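Local coordinates for DNA replication licensing factor MCM related protein (Thermoplasma acidophilum, PDB 4ME3) that forms the N-terminal part, with a zinc-binding region and an OB domain, of an MCM protein that probably unwinds DNA as an ATP-driven replicative helicase, at residues Q196-E202 with Q214-T220. Numbering follows the deposited sequence.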
ATOM      1  N   GLN A 196       8.884   5.674   5.796  1.00 11.17           N
ATOM      2  CA  GLN A 196      10.330   5.755   5.883  1.00 11.86           C
ATOM      3  C   GLN A 196      10.903   5.287   4.556  1.00 14.87           C
ATOM      4  O   GLN A 196      10.414   4.319   3.978  1.00 12.89           O
ATOM      5  CB  GLN A 196      10.841   4.869   7.017  1.00 12.43           C
ATOM      6  CG  GLN A 196      12.337   4.950   7.249  1.00 13.78           C
ATOM      7  CD  GLN A 196      12.795   4.063   8.382  1.00 15.69           C
ATOM      8  OE1 GLN A 196      12.307   2.943   8.549  1.00 15.88           O
ATOM      9  NE2 GLN A 196      13.742   4.555   9.173  1.00 15.63           N
ATOM     10  N   LYS A 197      11.921   5.982   4.065  1.00 11.31           N
ATOM     11  CA  LYS A 197      12.627   5.522   2.876  1.00 10.06           C
ATOM     12  C   LYS A 197      13.926   4.870   3.305  1.00 14.68           C
ATOM     13  O   LYS A 197      14.626   5.373   4.186  1.00 14.80           O
ATOM     14  CB  LYS A 197      12.899   6.667   1.904  1.00 13.40           C
ATOM     15  CG  LYS A 197      11.668   7.472   1.538  1.00 15.58           C
ATOM     16  CD  LYS A 197      11.931   8.359   0.338  1.00 23.80           C
ATOM     17  CE  LYS A 197      10.719   9.205  -0.007  1.00 28.40           C
ATOM     18  NZ  LYS A 197      10.990  10.105  -1.163  1.00 29.70           N
ATOM     19  N   VAL A 198      14.236   3.743   2.675  1.00  8.65           N
ATOM     20  CA  VAL A 198      15.410   2.960   3.002  1.00  9.35           C
ATOM     21  C   VAL A 198      16.152   2.610   1.720  1.00 15.73           C
ATOM     22  O   VAL A 198      15.586   1.996   0.816  1.00 15.88           O
ATOM     23  CB  VAL A 198      15.013   1.656   3.721  1.00 10.12           C
ATOM     24  CG1 VAL A 198      16.239   0.848   4.095  1.00 12.44           C
ATOM     25  CG2 VAL A 198      14.176   1.971   4.964  1.00 14.10           C
ATOM     26  N   GLU A 199      17.413   3.008   1.634  1.00 11.38           N
ATOM     27  CA  GLU A 199      18.220   2.662   0.469  1.00 10.98           C
ATOM     28  C   GLU A 199      19.022   1.403   0.739  1.00 12.39           C
ATOM     29  O   GLU A 199      19.735   1.322   1.735  1.00 12.68           O
ATOM     30  CB  GLU A 199      19.166   3.804   0.098  1.00 13.83           C
ATOM     31  CG  GLU A 199      20.064   3.462  -1.078  1.00 19.23           C
ATOM     32  CD  GLU A 199      20.958   4.612  -1.486  1.00 29.79           C
ATOM     33  OE1 GLU A 199      20.700   5.214  -2.549  1.00 31.16           O
ATOM     34  OE2 GLU A 199      21.921   4.906  -0.748  1.00 30.14           O
ATOM     35  N   ILE A 200      18.898   0.416  -0.144  1.00 10.54           N
ATOM     36  CA  ILE A 200      19.699  -0.795  -0.036  1.00  9.52           C
ATOM     37  C   ILE A 200      20.673  -0.903  -1.208  1.00 10.49           C
ATOM     38  O   ILE A 200      20.472  -0.296  -2.255  1.00 14.13           O
ATOM     39  CB  ILE A 200      18.832  -2.070   0.029  1.00 12.92           C
ATOM     40  CG1 ILE A 200      18.020  -2.251  -1.255  1.00 13.50           C
ATOM     41  CG2 ILE A 200      17.903  -2.018   1.237  1.00 13.99           C
ATOM     42  CD1 ILE A 200      17.399  -3.631  -1.379  1.00 19.20           C
ATOM     43  N   GLN A 201      21.723  -1.687  -1.016  1.00 14.11           N
ATOM     44  CA  GLN A 201      22.739  -1.873  -2.041  1.00 15.10           C
ATOM     45  C   GLN A 201      23.005  -3.355  -2.249  1.00 13.92           C
ATOM     46  O   GLN A 201      22.857  -4.155  -1.328  1.00 15.28           O
ATOM     47  CB  GLN A 201      24.032  -1.171  -1.627  1.00 16.19           C
ATOM     48  CG  GLN A 201      25.099  -1.172  -2.702  1.00 24.55           C
ATOM     49  CD  GLN A 201      26.326  -0.385  -2.298  1.00 33.39           C
ATOM     50  OE1 GLN A 201      26.636  -0.263  -1.112  1.00 31.74           O
ATOM     51  NE2 GLN A 201      27.030   0.163  -3.285  1.00 33.53           N
ATOM     52  N   GLU A 202      23.403  -3.720  -3.463  1.00 13.87           N
ATOM     53  CA  GLU A 202      23.736  -5.103  -3.759  1.00 20.69           C
ATOM     54  C   GLU A 202      24.884  -5.554  -2.869  1.00 21.06           C
ATOM     55  O   GLU A 202      25.798  -4.781  -2.591  1.00 24.17           O
ATOM     56  CB  GLU A 202      24.135  -5.255  -5.229  1.00 23.46           C
ATOM     57  CG  GLU A 202      22.997  -5.017  -6.204  1.00 18.01           C
ATOM     58  CD  GLU A 202      23.408  -5.235  -7.649  1.00 27.11           C
ATOM     59  OE1 GLU A 202      24.317  -4.522  -8.118  1.00 22.90           O
ATOM     60  OE2 GLU A 202      22.823  -6.122  -8.308  1.00 27.01           O
ATOM     61  N   GLN A 214      24.900  -1.850  -7.244  1.00 20.72           N
ATOM     62  CA  GLN A 214      23.867  -0.849  -7.492  1.00 16.89           C
ATOM     63  C   GLN A 214      22.946  -0.696  -6.284  1.00 16.40           C
ATOM     64  O   GLN A 214      22.920  -1.550  -5.400  1.00 18.65           O
ATOM     65  CB  GLN A 214      23.064  -1.208  -8.748  1.00 16.88           C
ATOM     66  CG  GLN A 214      23.901  -1.129 -10.022  1.00 21.87           C
ATOM     67  CD  GLN A 214      23.118  -1.448 -11.286  1.00 29.43           C
ATOM     68  OE1 GLN A 214      21.889  -1.376 -11.313  1.00 23.15           O
ATOM     69  NE2 GLN A 214      23.835  -1.803 -12.345  1.00 29.66           N
ATOM     70  N   ARG A 215      22.198   0.401  -6.255  1.00 16.24           N
ATOM     71  CA  ARG A 215      21.329   0.702  -5.125  1.00 16.37           C
ATOM     72  C   ARG A 215      19.892   0.910  -5.572  1.00 19.46           C
ATOM     73  O   ARG A 215      19.626   1.228  -6.729  1.00 15.40           O
ATOM     74  CB  ARG A 215      21.827   1.957  -4.403  1.00 19.87           C
ATOM     75  CG  ARG A 215      23.214   1.812  -3.808  1.00 19.90           C
ATOM     76  CD  ARG A 215      23.767   3.145  -3.321  1.00 29.83           C
ATOM     77  NE  ARG A 215      25.090   2.987  -2.713  1.00 29.99           N
ATOM     78  CZ  ARG A 215      25.380   3.203  -1.431  1.00 40.42           C
ATOM     79  NH1 ARG A 215      24.455   3.615  -0.571  1.00 32.35           N
ATOM     80  NH2 ARG A 215      26.621   3.016  -1.002  1.00 36.64           N
ATOM     81  N   ILE A 216      18.960   0.709  -4.647  1.00 10.23           N
ATOM     82  CA  ILE A 216      17.568   1.028  -4.903  1.00 11.42           C
ATOM     83  C   ILE A 216      16.914   1.438  -3.597  1.00 12.01           C
ATOM     84  O   ILE A 216      17.308   0.973  -2.529  1.00 13.52           O
ATOM     85  CB  ILE A 216      16.804  -0.161  -5.519  1.00 11.60           C
ATOM     86  CG1 ILE A 216      15.426   0.297  -5.996  1.00 13.48           C
ATOM     87  CG2 ILE A 216      16.680  -1.311  -4.513  1.00 12.42           C
ATOM     88  CD1 ILE A 216      14.693  -0.731  -6.845  1.00 14.18           C
ATOM     89  N   THR A 217      15.931   2.326  -3.687  1.00 10.24           N
ATOM     90  CA  THR A 217      15.218   2.789  -2.505  1.00 11.70           C
ATOM     91  C   THR A 217      13.940   2.003  -2.293  1.00 13.34           C
ATOM     92  O   THR A 217      13.222   1.685  -3.241  1.00 11.49           O
ATOM     93  CB  THR A 217      14.868   4.278  -2.598  1.00 14.69           C
ATOM     94  OG1 THR A 217      16.074   5.045  -2.592  1.00 15.54           O
ATOM     95  CG2 THR A 217      14.003   4.705  -1.418  1.00 19.02           C
ATOM     96  N   ILE A 218      13.675   1.697  -1.030  1.00 12.46           N
ATOM     97  CA  ILE A 218      12.477   0.988  -0.631  1.00 10.68           C
ATOM     98  C   ILE A 218      11.635   1.951   0.182  1.00 13.95           C
ATOM     99  O   ILE A 218      12.156   2.654   1.052  1.00 11.42           O
ATOM    100  CB  ILE A 218      12.816  -0.225   0.246  1.00 10.75           C
ATOM    101  CG1 ILE A 218      13.806  -1.146  -0.473  1.00 19.51           C
ATOM    102  CG2 ILE A 218      11.553  -0.992   0.606  1.00 12.09           C
ATOM    103  CD1 ILE A 218      14.615  -1.990   0.460  1.00 29.27           C
ATOM    104  N   ILE A 219      10.343   2.003  -0.119  1.00 12.01           N
ATOM    105  CA  ILE A 219       9.401   2.764   0.687  1.00 10.76           C
ATOM    106  C   ILE A 219       8.734   1.799   1.657  1.00 12.70           C
ATOM    107  O   ILE A 219       8.109   0.829   1.241  1.00 11.65           O
ATOM    108  CB  ILE A 219       8.320   3.444  -0.179  1.00 14.59           C
ATOM    109  CG1 ILE A 219       8.956   4.432  -1.163  1.00 16.31           C
ATOM    110  CG2 ILE A 219       7.302   4.165   0.696  1.00 16.33           C
ATOM    111  CD1 ILE A 219       9.811   5.493  -0.520  1.00 28.34           C
ATOM    112  N   THR A 220       8.889   2.054   2.952  1.00 12.75           N
ATOM    113  CA  THR A 220       8.231   1.247   3.970  1.00 13.30           C
ATOM    114  C   THR A 220       7.189   2.104   4.675  1.00 18.41           C
ATOM    115  O   THR A 220       7.494   3.200   5.138  1.00 14.25           O
ATOM    116  CB  THR A 220       9.232   0.693   5.004  1.00 13.20           C
ATOM    117  OG1 THR A 220       9.885   1.774   5.687  1.00 14.12           O
ATOM    118  CG2 THR A 220      10.275  -0.177   4.321  1.00 11.63           C
TER
HETATM  119  O   HOH W   1      11.679   0.119   7.871  1.00 16.00           O
HETATM  120  O   HOH W   2      18.472   4.415  -4.331  1.00 25.24           O
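Glu199, with CG anti to its backbone N (chi1 178°), and Arg215, with CG anti to its carbonyl carbon (chi1 -62°), reach toward each other across the strand pair and cross obliquely. Arg215 NH1 donates to Glu199 OE2 at 2.8 Å in a salt bridge; OE2 lies near the guanidinium plane, while NH1 comes from above the carboxylate plane, the two planes being 68° apart. Long charged chains suit this partly exposed face. Gln201 OE1 lies over one guanidinium face and accepts a hydrogen bond from Arg131 NE. Glu199 OE1 reaches Thr217 OG1 through a water, 3.0 Å from each oxygen. With lysine in place of Glu199, the guanidinium would probably lose its anionic mate and face a second positive charge. The strands 196-201 and 215-220 form an antiparallel ladder in the MCM OB domain, away from the zinc site, with hydrogen-bonded pairs Gln196-Thr220, Val198-Ile218 and Ile200-Ile216. On the other face, branched apolar residues suit the buried interior: Ile200 CG2 presses on Ile218 CD1 at 3.4 Å, and its CG1 lies 3.6 Å from Ile216 CG2. Val234 and Val236 of strand 233-247 pack against Ile200 and Ile218, respectively. Beyond the strand end, Glu202 OE1 accepts Gln214 N at 2.9 Å and also salt-bridges Arg113.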